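Local coordinates for conserved uncharacterized protein (predicted phosphoesterase COG0622) (Streptococcus pneumoniae, PDB 3CK2) that is of unconfirmed function but binds two manganese ions and probably hydrolyses phosphoester bonds, as calcineurin-like phosphoesterases do, at residues Q7-M12 / T73-T78; D34-N39 / E52-V57; K79-H84 / Y99-E104. All coordinates share one frame; numbering follows the deposited sequence.

Contact 1. Residues Q7-M12 / T73-T78; sequences QTIIVM and TELGST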
ATOM      1  N   GLN A   7      15.754  -0.314   1.809  1.00 15.93           N
ATOM      2  CA  GLN A   7      14.763  -0.352   0.755  1.00 15.23           C
ATOM      3  C   GLN A   7      13.769   0.772   0.989  1.00 14.91           C
ATOM      4  O   GLN A   7      13.615   1.266   2.115  1.00 15.01           O
ATOM      5  CB  GLN A   7      14.023  -1.681   0.770  1.00 15.46           C
ATOM      6  CG  GLN A   7      14.899  -2.904   0.549  1.00 15.26           C
ATOM      7  CD  GLN A   7      14.183  -4.189   0.910  1.00 15.39           C
ATOM      8  OE1 GLN A   7      13.285  -4.198   1.755  1.00 19.41           O
ATOM      9  NE2 GLN A   7      14.563  -5.267   0.276  1.00 11.82           N
ATOM     10  N   THR A   8      13.150   1.202  -0.101  1.00 13.93           N
ATOM     11  CA  THR A   8      12.091   2.181  -0.080  1.00 14.28           C
ATOM     12  C   THR A   8      10.972   1.638  -0.968  1.00 15.42           C
ATOM     13  O   THR A   8      11.216   1.206  -2.095  1.00 14.78           O
ATOM     14  CB  THR A   8      12.550   3.553  -0.603  1.00 13.95           C
ATOM     15  OG1 THR A   8      13.611   4.028   0.216  1.00 11.97           O
ATOM     16  CG2 THR A   8      11.374   4.562  -0.619  1.00 11.93           C
ATOM     17  N   ILE A   9       9.755   1.624  -0.434  1.00 16.98           N
ATOM     18  CA  ILE A   9       8.597   1.271  -1.237  1.00 17.17           C
ATOM     19  C   ILE A   9       7.603   2.425  -1.185  1.00 18.09           C
ATOM     20  O   ILE A   9       7.580   3.218  -0.225  1.00 18.72           O
ATOM     21  CB  ILE A   9       7.957  -0.108  -0.799  1.00 17.83           C
ATOM     22  CG1 ILE A   9       7.358  -0.020   0.619  1.00 16.05           C
ATOM     23  CG2 ILE A   9       8.988  -1.283  -0.972  1.00 10.84           C
ATOM     24  CD1 ILE A   9       6.486  -1.212   0.987  1.00 16.84           C
ATOM     25  N   ILE A  10       6.854   2.538  -2.270  1.00 18.99           N
ATOM     26  CA  ILE A  10       5.779   3.521  -2.445  1.00 19.27           C
ATOM     27  C   ILE A  10       4.483   2.739  -2.579  1.00 20.24           C
ATOM     28  O   ILE A  10       4.404   1.784  -3.388  1.00 21.56           O
ATOM     29  CB  ILE A  10       6.006   4.470  -3.694  1.00 19.00           C
ATOM     30  CG1 ILE A  10       7.287   5.320  -3.512  1.00 17.56           C
ATOM     31  CG2 ILE A  10       4.769   5.405  -3.900  1.00 18.89           C
ATOM     32  CD1 ILE A  10       7.230   6.348  -2.264  1.00 13.63           C
ATOM     33  N   VAL A  11       3.503   3.102  -1.739  1.00 20.98           N
ATOM     34  CA  VAL A  11       2.217   2.411  -1.649  1.00 20.55           C
ATOM     35  C   VAL A  11       1.094   3.430  -1.828  1.00 21.24           C
ATOM     36  O   VAL A  11       1.067   4.440  -1.115  1.00 21.06           O
ATOM     37  CB  VAL A  11       2.060   1.706  -0.268  1.00 19.84           C
ATOM     38  CG1 VAL A  11       0.816   0.799  -0.266  1.00 17.48           C
ATOM     39  CG2 VAL A  11       3.335   0.911   0.082  1.00 19.35           C
HETATM   40  N   MSE A  12       0.169   3.164  -2.757  1.00 22.20           N
HETATM   41  CA  MSE A  12      -1.065   3.968  -2.890  1.00 22.85           C
HETATM   42  C   MSE A  12      -2.283   3.061  -3.049  1.00 21.46           C
HETATM   43  O   MSE A  12      -2.156   1.863  -3.106  1.00 21.45           O
HETATM   44  CB  MSE A  12      -0.954   4.955  -4.061  1.00 23.29           C
HETATM   45  CG  MSE A  12      -0.829   4.255  -5.388  1.00 25.56           C
HETATM   46 SE   MSE A  12      -0.709   5.452  -6.915  0.80 30.60          SE
HETATM   47  CE  MSE A  12       0.323   4.249  -8.052  1.00 22.26           C
ATOM     48  N   THR A  73       5.051 -10.228  -2.856  1.00 21.07           N
ATOM     49  CA  THR A  73       6.205  -9.616  -3.455  1.00 21.50           C
ATOM     50  C   THR A  73       7.379  -9.796  -2.502  1.00 22.48           C
ATOM     51  O   THR A  73       7.373  -9.311  -1.407  1.00 22.29           O
ATOM     52  CB  THR A  73       5.967  -8.147  -3.749  1.00 21.84           C
ATOM     53  OG1 THR A  73       4.862  -8.010  -4.620  1.00 22.17           O
ATOM     54  CG2 THR A  73       7.109  -7.575  -4.435  1.00 22.02           C
ATOM     55  N   GLU A  74       8.371 -10.553  -2.916  1.00 23.55           N
ATOM     56  CA  GLU A  74       9.515 -10.789  -2.071  1.00 25.21           C
ATOM     57  C   GLU A  74      10.565  -9.850  -2.529  1.00 25.12           C
ATOM     58  O   GLU A  74      10.942  -9.848  -3.671  1.00 24.71           O
ATOM     59  CB  GLU A  74       9.979 -12.228  -2.110  1.00 25.02           C
ATOM     60  CG  GLU A  74       8.850 -13.196  -2.151  1.00 27.02           C
ATOM     61  CD  GLU A  74       8.949 -14.305  -1.150  1.00 27.17           C
ATOM     62  OE1 GLU A  74       8.088 -15.181  -1.187  1.00 29.21           O
ATOM     63  OE2 GLU A  74       9.872 -14.312  -0.336  1.00 28.65           O
ATOM     64  N   LEU A  75      10.992  -9.003  -1.625  1.00 20.00           N
ATOM     65  CA  LEU A  75      11.891  -7.953  -1.969  1.00 20.00           C
ATOM     66  C   LEU A  75      13.102  -8.201  -1.134  1.00 20.00           C
ATOM     67  O   LEU A  75      13.094  -7.947   0.051  1.00 25.78           O
ATOM     68  CB  LEU A  75      11.245  -6.624  -1.618  1.00 20.00           C
ATOM     69  CG  LEU A  75      11.325  -5.466  -2.571  1.00 20.00           C
ATOM     70  CD1 LEU A  75      10.851  -5.805  -3.888  1.00 20.00           C
ATOM     71  CD2 LEU A  75      10.547  -4.353  -2.042  1.00 20.00           C
ATOM     72  N   GLY A  76      14.132  -8.752  -1.753  1.00 25.07           N
ATOM     73  CA  GLY A  76      15.248  -9.284  -1.017  1.00 24.79           C
ATOM     74  C   GLY A  76      14.762 -10.115   0.133  1.00 24.78           C
ATOM     75  O   GLY A  76      14.042 -11.061  -0.037  1.00 24.56           O
ATOM     76  N   SER A  77      15.143  -9.721   1.323  1.00 24.57           N
ATOM     77  CA  SER A  77      14.788 -10.414   2.556  1.00 24.50           C
ATOM     78  C   SER A  77      13.447  -9.962   3.141  1.00 24.48           C
ATOM     79  O   SER A  77      13.037 -10.455   4.196  1.00 24.42           O
ATOM     80  CB  SER A  77      15.900 -10.221   3.585  1.00 24.38           C
ATOM     81  OG  SER A  77      15.943  -8.867   3.969  1.00 24.24           O
ATOM     82  N   THR A  78      12.757  -9.048   2.442  1.00 24.50           N
ATOM     83  CA  THR A  78      11.473  -8.510   2.871  1.00 24.11           C
ATOM     84  C   THR A  78      10.291  -9.100   2.102  1.00 23.84           C
ATOM     85  O   THR A  78      10.113  -8.809   0.926  1.00 24.47           O
ATOM     86  CB  THR A  78      11.460  -7.005   2.667  1.00 24.39           C
ATOM     87  OG1 THR A  78      12.558  -6.444   3.381  1.00 25.00           O
ATOM     88  CG2 THR A  78      10.127  -6.381   3.149  1.00 24.24           C
TER

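Contact 2. Residues D34-N39 / E52-V57; sequences DAVFHN and EGIRVV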
ATOM      1  N   ASP A  34      12.544   0.644  -4.637  1.00 20.31           N
ATOM      2  CA  ASP A  34      12.528  -0.811  -4.857  1.00 20.73           C
ATOM      3  C   ASP A  34      11.211  -1.381  -5.405  1.00 21.15           C
ATOM      4  O   ASP A  34      11.234  -2.359  -6.115  1.00 21.62           O
ATOM      5  CB  ASP A  34      12.940  -1.541  -3.582  1.00 21.11           C
ATOM      6  CG  ASP A  34      14.320  -1.169  -3.151  1.00 20.26           C
ATOM      7  OD1 ASP A  34      15.265  -1.929  -3.451  1.00 21.07           O
ATOM      8  OD2 ASP A  34      14.467  -0.078  -2.587  1.00 18.45           O
ATOM      9  N   ALA A  35      10.072  -0.763  -5.095  1.00 21.54           N
ATOM     10  CA  ALA A  35       8.783  -1.238  -5.584  1.00 21.01           C
ATOM     11  C   ALA A  35       7.747  -0.159  -5.374  1.00 21.41           C
ATOM     12  O   ALA A  35       7.873   0.665  -4.469  1.00 20.78           O
ATOM     13  CB  ALA A  35       8.364  -2.543  -4.862  1.00 20.42           C
ATOM     14  N   VAL A  36       6.724  -0.170  -6.246  1.00 22.18           N
ATOM     15  CA  VAL A  36       5.583   0.704  -6.164  1.00 22.23           C
ATOM     16  C   VAL A  36       4.345  -0.163  -6.123  1.00 22.67           C
ATOM     17  O   VAL A  36       4.172  -1.015  -6.984  1.00 23.58           O
ATOM     18  CB  VAL A  36       5.541   1.739  -7.333  1.00 23.14           C
ATOM     19  CG1 VAL A  36       4.286   2.655  -7.218  1.00 19.19           C
ATOM     20  CG2 VAL A  36       6.816   2.579  -7.341  1.00 22.66           C
ATOM     21  N   PHE A  37       3.471   0.074  -5.132  1.00 22.57           N
ATOM     22  CA  PHE A  37       2.244  -0.739  -4.930  1.00 22.41           C
ATOM     23  C   PHE A  37       0.944   0.053  -5.024  1.00 22.02           C
ATOM     24  O   PHE A  37       0.850   1.172  -4.526  1.00 22.63           O
ATOM     25  CB  PHE A  37       2.259  -1.402  -3.543  1.00 22.07           C
ATOM     26  CG  PHE A  37       3.409  -2.293  -3.334  1.00 22.05           C
ATOM     27  CD1 PHE A  37       3.303  -3.636  -3.614  1.00 20.68           C
ATOM     28  CD2 PHE A  37       4.621  -1.788  -2.878  1.00 21.41           C
ATOM     29  CE1 PHE A  37       4.361  -4.478  -3.436  1.00 21.64           C
ATOM     30  CE2 PHE A  37       5.703  -2.636  -2.713  1.00 24.08           C
ATOM     31  CZ  PHE A  37       5.564  -3.994  -2.999  1.00 22.76           C
ATOM     32  N   HIS A  38      -0.084  -0.569  -5.577  1.00 21.60           N
ATOM     33  CA  HIS A  38      -1.418   0.029  -5.590  1.00 21.33           C
ATOM     34  C   HIS A  38      -2.345  -1.030  -5.039  1.00 21.36           C
ATOM     35  O   HIS A  38      -2.347  -2.128  -5.530  1.00 22.38           O
ATOM     36  CB  HIS A  38      -1.804   0.467  -7.001  1.00 21.07           C
ATOM     37  CG  HIS A  38      -3.049   1.279  -7.069  1.00 19.92           C
ATOM     38  ND1 HIS A  38      -4.265   0.823  -6.606  1.00 19.72           N
ATOM     39  CD2 HIS A  38      -3.280   2.502  -7.593  1.00 20.88           C
ATOM     40  CE1 HIS A  38      -5.178   1.754  -6.807  1.00 22.71           C
ATOM     41  NE2 HIS A  38      -4.603   2.795  -7.388  1.00 20.52           N
ATOM     42  N   ASN A  39      -3.105  -0.717  -3.994  1.00 21.36           N
ATOM     43  CA  ASN A  39      -3.863  -1.731  -3.261  1.00 21.19           C
ATOM     44  C   ASN A  39      -5.334  -1.852  -3.699  1.00 21.32           C
ATOM     45  O   ASN A  39      -6.164  -2.446  -3.006  1.00 20.41           O
ATOM     46  CB  ASN A  39      -3.753  -1.471  -1.754  1.00 21.21           C
ATOM     47  CG  ASN A  39      -2.316  -1.462  -1.253  1.00 20.99           C
ATOM     48  OD1 ASN A  39      -1.420  -2.019  -1.904  1.00 22.40           O
ATOM     49  ND2 ASN A  39      -2.088  -0.837  -0.068  1.00 17.29           N
ATOM     50  N   GLU A  52       2.788  -0.482 -15.503  1.00 23.76           N
ATOM     51  CA  GLU A  52       4.170  -0.929 -15.713  1.00 23.65           C
ATOM     52  C   GLU A  52       5.023  -0.385 -14.580  1.00 23.12           C
ATOM     53  O   GLU A  52       5.062   0.827 -14.358  1.00 23.46           O
ATOM     54  CB  GLU A  52       4.754  -0.433 -17.052  1.00 24.19           C
ATOM     55  CG  GLU A  52       4.057  -0.916 -18.312  0.30 23.07           C
ATOM     56  CD  GLU A  52       4.337  -0.009 -19.503  0.30 22.41           C
ATOM     57  OE1 GLU A  52       4.531   1.211 -19.312  0.30 19.49           O
ATOM     58  OE2 GLU A  52       4.350  -0.515 -20.633  0.30 19.97           O
ATOM     59  N   GLY A  53       5.684  -1.295 -13.869  1.00 22.88           N
ATOM     60  CA  GLY A  53       6.490  -0.985 -12.689  1.00 23.02           C
ATOM     61  C   GLY A  53       5.744  -1.062 -11.348  1.00 23.19           C
ATOM     62  O   GLY A  53       6.381  -0.962 -10.281  1.00 23.11           O
ATOM     63  N   ILE A  54       4.416  -1.267 -11.392  1.00 22.55           N
ATOM     64  CA  ILE A  54       3.569  -1.210 -10.198  1.00 22.46           C
ATOM     65  C   ILE A  54       2.975  -2.575  -9.855  1.00 22.78           C
ATOM     66  O   ILE A  54       2.526  -3.274 -10.750  1.00 23.36           O
ATOM     67  CB  ILE A  54       2.395  -0.184 -10.364  1.00 22.24           C
ATOM     68  CG1 ILE A  54       2.937   1.225 -10.647  1.00 20.38           C
ATOM     69  CG2 ILE A  54       1.494  -0.195  -9.116  1.00 21.02           C
ATOM     70  CD1 ILE A  54       1.842   2.229 -10.927  1.00 21.29           C
ATOM     71  N   ARG A  55       2.960  -2.934  -8.563  1.00 22.56           N
ATOM     72  CA  ARG A  55       2.267  -4.142  -8.108  1.00 22.37           C
ATOM     73  C   ARG A  55       0.863  -3.803  -7.661  1.00 21.94           C
ATOM     74  O   ARG A  55       0.696  -3.094  -6.676  1.00 22.28           O
ATOM     75  CB  ARG A  55       3.012  -4.822  -6.955  1.00 22.49           C
ATOM     76  CG  ARG A  55       4.447  -5.177  -7.253  1.00 24.11           C
ATOM     77  CD  ARG A  55       4.509  -6.406  -8.123  1.00 27.10           C
ATOM     78  NE  ARG A  55       4.493  -7.648  -7.353  1.00 28.37           N
ATOM     79  CZ  ARG A  55       4.382  -8.861  -7.886  1.00 27.13           C
ATOM     80  NH1 ARG A  55       4.241  -9.021  -9.193  1.00 27.13           N
ATOM     81  NH2 ARG A  55       4.398  -9.923  -7.095  1.00 27.85           N
ATOM     82  N   VAL A  56      -0.143  -4.326  -8.360  1.00 21.09           N
ATOM     83  CA  VAL A  56      -1.563  -3.906  -8.137  1.00 20.86           C
ATOM     84  C   VAL A  56      -2.490  -5.096  -7.876  1.00 20.33           C
ATOM     85  O   VAL A  56      -2.383  -6.156  -8.491  1.00 19.72           O
ATOM     86  CB  VAL A  56      -2.092  -2.982  -9.325  1.00 20.60           C
ATOM     87  CG1 VAL A  56      -1.952  -3.669 -10.684  1.00 18.46           C
ATOM     88  CG2 VAL A  56      -3.532  -2.456  -9.079  1.00 19.98           C
ATOM     89  N   VAL A  57      -3.386  -4.913  -6.922  1.00 21.33           N
ATOM     90  CA  VAL A  57      -4.380  -5.967  -6.556  1.00 20.88           C
ATOM     91  C   VAL A  57      -5.818  -5.470  -6.837  1.00 21.73           C
ATOM     92  O   VAL A  57      -6.048  -4.278  -7.103  1.00 22.14           O
ATOM     93  CB  VAL A  57      -4.203  -6.463  -5.086  1.00 20.27           C
ATOM     94  CG1 VAL A  57      -2.920  -7.279  -4.993  1.00 16.07           C
ATOM     95  CG2 VAL A  57      -4.237  -5.267  -4.103  1.00 18.17           C
TER
HETATM   96  O   HOH W   1       6.785  -2.616  -7.912  1.00 39.38           O

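Contact 3. Residues K79-H84 / Y99-E104; sequences KIIQTH and YWAQEE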
ATOM      1  N   LYS A  79       9.475  -9.909   2.777  1.00 23.33           N
ATOM      2  CA  LYS A  79       8.243 -10.452   2.197  1.00 22.95           C
ATOM      3  C   LYS A  79       7.042  -9.531   2.475  1.00 23.38           C
ATOM      4  O   LYS A  79       6.617  -9.340   3.634  1.00 23.56           O
ATOM      5  CB  LYS A  79       7.961 -11.834   2.747  1.00 22.68           C
ATOM      6  CG  LYS A  79       6.700 -12.484   2.191  1.00 22.79           C
ATOM      7  CD  LYS A  79       6.613 -13.947   2.648  1.00 22.24           C
ATOM      8  CE  LYS A  79       5.443 -14.664   2.026  1.00 22.97           C
ATOM      9  NZ  LYS A  79       5.473 -16.104   2.328  1.00 21.04           N
ATOM     10  N   ILE A  80       6.506  -8.984   1.387  1.00 22.42           N
ATOM     11  CA  ILE A  80       5.411  -8.077   1.404  1.00 22.29           C
ATOM     12  C   ILE A  80       4.205  -8.878   0.857  1.00 22.72           C
ATOM     13  O   ILE A  80       4.314  -9.583  -0.153  1.00 21.29           O
ATOM     14  CB  ILE A  80       5.742  -6.835   0.506  1.00 22.63           C
ATOM     15  CG1 ILE A  80       7.021  -6.151   1.043  1.00 22.73           C
ATOM     16  CG2 ILE A  80       4.541  -5.879   0.404  1.00 21.45           C
ATOM     17  CD1 ILE A  80       7.662  -5.072   0.150  1.00 21.08           C
ATOM     18  N   ILE A  81       3.078  -8.799   1.567  1.00 23.05           N
ATOM     19  CA  ILE A  81       1.814  -9.327   1.089  1.00 22.64           C
ATOM     20  C   ILE A  81       0.877  -8.126   0.942  1.00 23.24           C
ATOM     21  O   ILE A  81       1.060  -7.103   1.578  1.00 22.74           O
ATOM     22  CB  ILE A  81       1.252 -10.501   1.969  1.00 23.30           C
ATOM     23  CG1 ILE A  81       0.699 -10.027   3.322  1.00 22.95           C
ATOM     24  CG2 ILE A  81       2.344 -11.583   2.199  1.00 21.01           C
ATOM     25  CD1 ILE A  81       0.061 -11.178   4.153  1.00 21.60           C
ATOM     26  N   GLN A  82      -0.102  -8.277   0.068  1.00 23.69           N
ATOM     27  CA  GLN A  82      -0.878  -7.183  -0.449  1.00 24.04           C
ATOM     28  C   GLN A  82      -2.257  -7.678  -0.848  1.00 23.93           C
ATOM     29  O   GLN A  82      -2.396  -8.663  -1.584  1.00 24.02           O
ATOM     30  CB  GLN A  82      -0.167  -6.653  -1.682  1.00 24.31           C
ATOM     31  CG  GLN A  82      -0.715  -5.411  -2.255  1.00 24.71           C
ATOM     32  CD  GLN A  82      -0.085  -5.044  -3.572  1.00 24.35           C
ATOM     33  OE1 GLN A  82       0.695  -5.823  -4.159  1.00 25.99           O
ATOM     34  NE2 GLN A  82      -0.443  -3.867  -4.073  1.00 21.33           N
ATOM     35  N   THR A  83      -3.273  -6.975  -0.385  1.00 23.65           N
ATOM     36  CA  THR A  83      -4.658  -7.293  -0.731  1.00 23.68           C
ATOM     37  C   THR A  83      -5.460  -6.022  -0.589  1.00 23.24           C
ATOM     38  O   THR A  83      -5.002  -5.083   0.059  1.00 23.50           O
ATOM     39  CB  THR A  83      -5.217  -8.467   0.162  1.00 23.31           C
ATOM     40  OG1 THR A  83      -6.389  -9.007  -0.432  1.00 24.28           O
ATOM     41  CG2 THR A  83      -5.536  -8.032   1.583  1.00 24.10           C
ATOM     42  N   HIS A  84      -6.640  -5.953  -1.206  1.00 23.71           N
ATOM     43  CA  HIS A  84      -7.507  -4.785  -0.987  1.00 23.08           C
ATOM     44  C   HIS A  84      -8.055  -4.748   0.430  1.00 22.35           C
ATOM     45  O   HIS A  84      -7.882  -3.772   1.133  1.00 22.95           O
ATOM     46  CB  HIS A  84      -8.622  -4.717  -2.013  1.00 23.19           C
ATOM     47  CG  HIS A  84      -9.384  -3.426  -2.007  1.00 23.35           C
ATOM     48  ND1 HIS A  84      -8.802  -2.219  -2.339  1.00 24.33           N
ATOM     49  CD2 HIS A  84     -10.694  -3.158  -1.756  1.00 23.66           C
ATOM     50  CE1 HIS A  84      -9.724  -1.264  -2.303  1.00 24.10           C
ATOM     51  NE2 HIS A  84     -10.877  -1.803  -1.951  1.00 25.18           N
ATOM     52  N   TYR A  99      -4.475 -13.303  10.441  1.00 31.23           N
ATOM     53  CA  TYR A  99      -4.226 -14.740  10.344  1.00 31.17           C
ATOM     54  C   TYR A  99      -3.425 -15.086   9.069  1.00 31.02           C
ATOM     55  O   TYR A  99      -2.467 -15.860   9.102  1.00 30.27           O
ATOM     56  CB  TYR A  99      -5.548 -15.496  10.378  1.00 31.20           C
ATOM     57  CG  TYR A  99      -5.410 -17.011  10.321  1.00 31.34           C
ATOM     58  CD1 TYR A  99      -5.074 -17.745  11.454  1.00 30.92           C
ATOM     59  CD2 TYR A  99      -5.638 -17.703   9.129  1.00 31.63           C
ATOM     60  CE1 TYR A  99      -4.956 -19.140  11.403  1.00 31.22           C
ATOM     61  CE2 TYR A  99      -5.521 -19.075   9.067  1.00 31.69           C
ATOM     62  CZ  TYR A  99      -5.184 -19.790  10.203  1.00 31.17           C
ATOM     63  OH  TYR A  99      -5.083 -21.145  10.110  1.00 30.17           O
ATOM     64  N   TRP A 100      -3.823 -14.462   7.959  1.00 31.16           N
ATOM     65  CA  TRP A 100      -3.193 -14.657   6.656  1.00 30.76           C
ATOM     66  C   TRP A 100      -1.771 -14.169   6.705  1.00 30.54           C
ATOM     67  O   TRP A 100      -0.895 -14.838   6.204  1.00 31.46           O
ATOM     68  CB  TRP A 100      -3.983 -13.915   5.556  1.00 30.51           C
ATOM     69  CG  TRP A 100      -3.327 -13.910   4.200  1.00 30.47           C
ATOM     70  CD1 TRP A 100      -2.842 -14.999   3.533  1.00 30.50           C
ATOM     71  CD2 TRP A 100      -3.102 -12.781   3.333  1.00 29.51           C
ATOM     72  NE1 TRP A 100      -2.317 -14.623   2.320  1.00 30.39           N
ATOM     73  CE2 TRP A 100      -2.464 -13.269   2.167  1.00 29.73           C
ATOM     74  CE3 TRP A 100      -3.357 -11.409   3.433  1.00 30.38           C
ATOM     75  CZ2 TRP A 100      -2.091 -12.433   1.103  1.00 29.27           C
ATOM     76  CZ3 TRP A 100      -2.985 -10.582   2.374  1.00 30.12           C
ATOM     77  CH2 TRP A 100      -2.368 -11.100   1.223  1.00 29.85           C
ATOM     78  N   ALA A 101      -1.545 -12.999   7.306  1.00 30.67           N
ATOM     79  CA  ALA A 101      -0.213 -12.396   7.386  1.00 30.38           C
ATOM     80  C   ALA A 101       0.744 -13.254   8.209  1.00 30.08           C
ATOM     81  O   ALA A 101       1.956 -13.291   7.955  1.00 29.82           O
ATOM     82  CB  ALA A 101      -0.289 -10.959   7.964  1.00 30.49           C
ATOM     83  N   GLN A 102       0.192 -13.950   9.195  1.00 29.89           N
ATOM     84  CA  GLN A 102       0.986 -14.790  10.061  1.00 29.96           C
ATOM     85  C   GLN A 102       1.307 -16.102   9.346  1.00 29.48           C
ATOM     86  O   GLN A 102       2.445 -16.575   9.404  1.00 29.05           O
ATOM     87  CB  GLN A 102       0.244 -15.057  11.367  1.00 30.66           C
ATOM     88  CG  GLN A 102      -0.247 -13.825  12.075  1.00 32.06           C
ATOM     89  CD  GLN A 102       0.558 -13.493  13.274  1.00 36.44           C
ATOM     90  OE1 GLN A 102       0.521 -14.231  14.267  1.00 39.80           O
ATOM     91  NE2 GLN A 102       1.297 -12.367  13.221  1.00 39.19           N
ATOM     92  N   GLU A 103       0.326 -16.676   8.644  1.00 29.13           N
ATOM     93  CA  GLU A 103       0.594 -17.892   7.867  1.00 29.04           C
ATOM     94  C   GLU A 103       1.629 -17.652   6.745  1.00 27.83           C
ATOM     95  O   GLU A 103       2.431 -18.532   6.440  1.00 27.54           O
ATOM     96  CB  GLU A 103      -0.707 -18.576   7.380  1.00 29.44           C
ATOM     97  CG  GLU A 103      -1.297 -18.121   6.033  1.00 31.57           C
ATOM     98  CD  GLU A 103      -2.587 -18.901   5.629  1.00 31.60           C
ATOM     99  OE1 GLU A 103      -2.617 -20.150   5.856  1.00 34.95           O
ATOM    100  OE2 GLU A 103      -3.549 -18.264   5.087  1.00 31.09           O
ATOM    101  N   GLU A 104       1.631 -16.445   6.182  1.00 26.61           N
ATOM    102  CA  GLU A 104       2.613 -16.037   5.183  1.00 26.10           C
ATOM    103  C   GLU A 104       3.959 -15.656   5.780  1.00 25.31           C
ATOM    104  O   GLU A 104       4.932 -15.549   5.050  1.00 25.15           O
ATOM    105  CB  GLU A 104       2.104 -14.809   4.410  1.00 26.23           C
ATOM    106  CG  GLU A 104       0.909 -15.039   3.526  1.00 26.77           C
ATOM    107  CD  GLU A 104       1.194 -15.960   2.353  1.00 29.50           C
ATOM    108  OE1 GLU A 104       2.368 -16.175   1.973  1.00 30.87           O
ATOM    109  OE2 GLU A 104       0.222 -16.483   1.797  1.00 31.84           O
TER

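Contact 1. Residues Q7-M12 / T73-T78
The side-chain amide of Gln7 reaches across to the hairpin turn of Leu75 to Thr78 and makes two hydrogen bonds there. Its NE2 donates to the backbone O of Leu75 at 3.1 Å, with an N-H...O angle of 157°. The acceptor lies close to the amide plane of Gln7. Seen from Leu75, however, NE2 sits above the carbonyl plane and not on a lone pair. Gln7 OE1 accepts from the hydroxyl OG1 of Thr78 at 2.9 Å, and that donor is tilted out of the carbonyl plane of Gln7. With both ends of the amide engaged, its rotation is fixed. The Gln7 chain runs out straight (chi2 166°), which brings the amide to the turn.

Leu75 O has a second donor, the backbone N of Thr78, at 2.7 Å. This bond and that from Gln7 NE2 arrive on opposite faces of the carbonyl plane. Leu75 N in turn gives a 2.7 Å hydrogen bond to Thr78 O, so the turn is closed by two backbone bonds.

The apolar part is small. Ile9 CG2 meets Leu75 CD2 at 3.6 Å, and the two side chains cross at a slant. Phe37 and Val148 also pack against Ile9.

Gly76, with phi 46°, takes the first corner of a type II' turn, where glycine is common. The turn makes a tight beta hairpin of strands 70-75 and 78-83. The contact joins that hairpin to strand 7-12 of the other sheet, a sheet-on-sheet packing within the calcineurin-like phosphoesterase fold.

Contact 2. Residues D34-N39 / E52-V57
Val36 O accepts the shortest hydrogen bond between the two strands, from Arg55 N at 2.8 Å. Ile54 CA adds a CA-H...O contact to the same oxygen. His38 N donates to Arg55 O at 2.9 Å, and Val57 N to His38 O at 3.3 Å. These bonds set a parallel register, Phe37 beside Arg55 and His38 beside Val56. At the start of the pair a water bridges Val36 N and Gly53 O.

Phe37 and Arg55 point the same way, with Arg55 CB 3.6 Å from Phe37 CD1 and the ring and guanidinium planes 69° apart. Two bends in the Arg55 chain turn its end away from strand 35-38, and NE bonds to Thr73 OG1. On the other face, His38 CB touches both Ile54 CG2 and Val56 CG2, each at 4.0 Å. Val36 CG1 meets Ile54 CG1 at 4.0 Å on this face too. His38 and Val56 run side by side; His38 NE2 bonds to Ser15 OG, and Trp51 meets the ring edge-to-face.

Strand 54-56 is an edge strand of its sheet, and strand 35-38 lies between it and strand 7-12. Phe37 and Arg55 face strand 70-75 of the second sheet, where they touch Thr73 and Leu71.

Contact 3. Residues K79-H84 / Y99-E104
Ile81 CD1 sits over one face of the Trp100 indole, 3.5 Å from the centroid of the six-membered ring and 10° off its normal. This is a CH-pi contact. The same methyl presses on the helix backbone: Ile81 CD1 is 3.5 Å from Ala101 CA, tighter than usual for two carbons. Ile81 CG1 lies between the backbone N and the carbonyl carbon (chi1 73°), and the extended chi2 carries CD1 on to the helix. Thr83 CG2 approaches Trp100 CZ3 obliquely at 3.7 Å. Gln82 O lies at the ring edge, near its plane.

The polar part lies at the other end of the helix segment. Lys79 NZ donates to Glu104 O at 2.8 Å, in the carbonyl plane and on a lone pair. The same NZ makes a salt bridge with Glu104 OE1 at 3.1 Å, met nearly along the C-O axis. The Lys79 chain is fully extended, with CG opposite the backbone N (chi1 -180°), and it crosses Glu104 at about a right angle. The carboxylate is turned back by the bend at chi2 of Glu104. Its OE2 takes a weak 3.2 Å hydrogen bond from Trp100 NE1.

Further out, Arg70 makes a cation-pi contact with the Trp100 ring, and Phe88 also meets it. Thr83 OG1 bonds to Glu69 O. At the end of the strand, His84 NE2 binds manganese and His84 ND1 bonds to Asn39 O.

Helix 95-103 is thus packed on strand 78-83 in a beta-alpha-beta unit. The indole and isoleucine form an apolar seam. Beside it, the lysine ammonium probably offsets the charge of Glu104 at the C-terminal end of the helix. It would also complement the partial negative charge of the carbonyl groups there, one of which, Glu104 O, it binds.

Overall arrangement
Contact 1 joins the two sheets of the fold, contact 2 lies within one of them, and contact 3 packs a helix on the other. Contact 2 is nested along the chain inside the loop closed by contact 1, and contact 3 comes after both. Contacts 1 and 2 have centres about 10 Å apart and share one sheet, in which strands 7-12 and 35-38 are neighbours. Contacts 1 and 3 have centres about 13 Å apart and share the hairpin of strands 70-75 and 78-83 in the other sheet. Contacts 2 and 3, about 16 Å apart between centres, meet through Gln82, which bonds to Arg55 O. Both sheets therefore converge near the two manganese ions, one of which His84 binds.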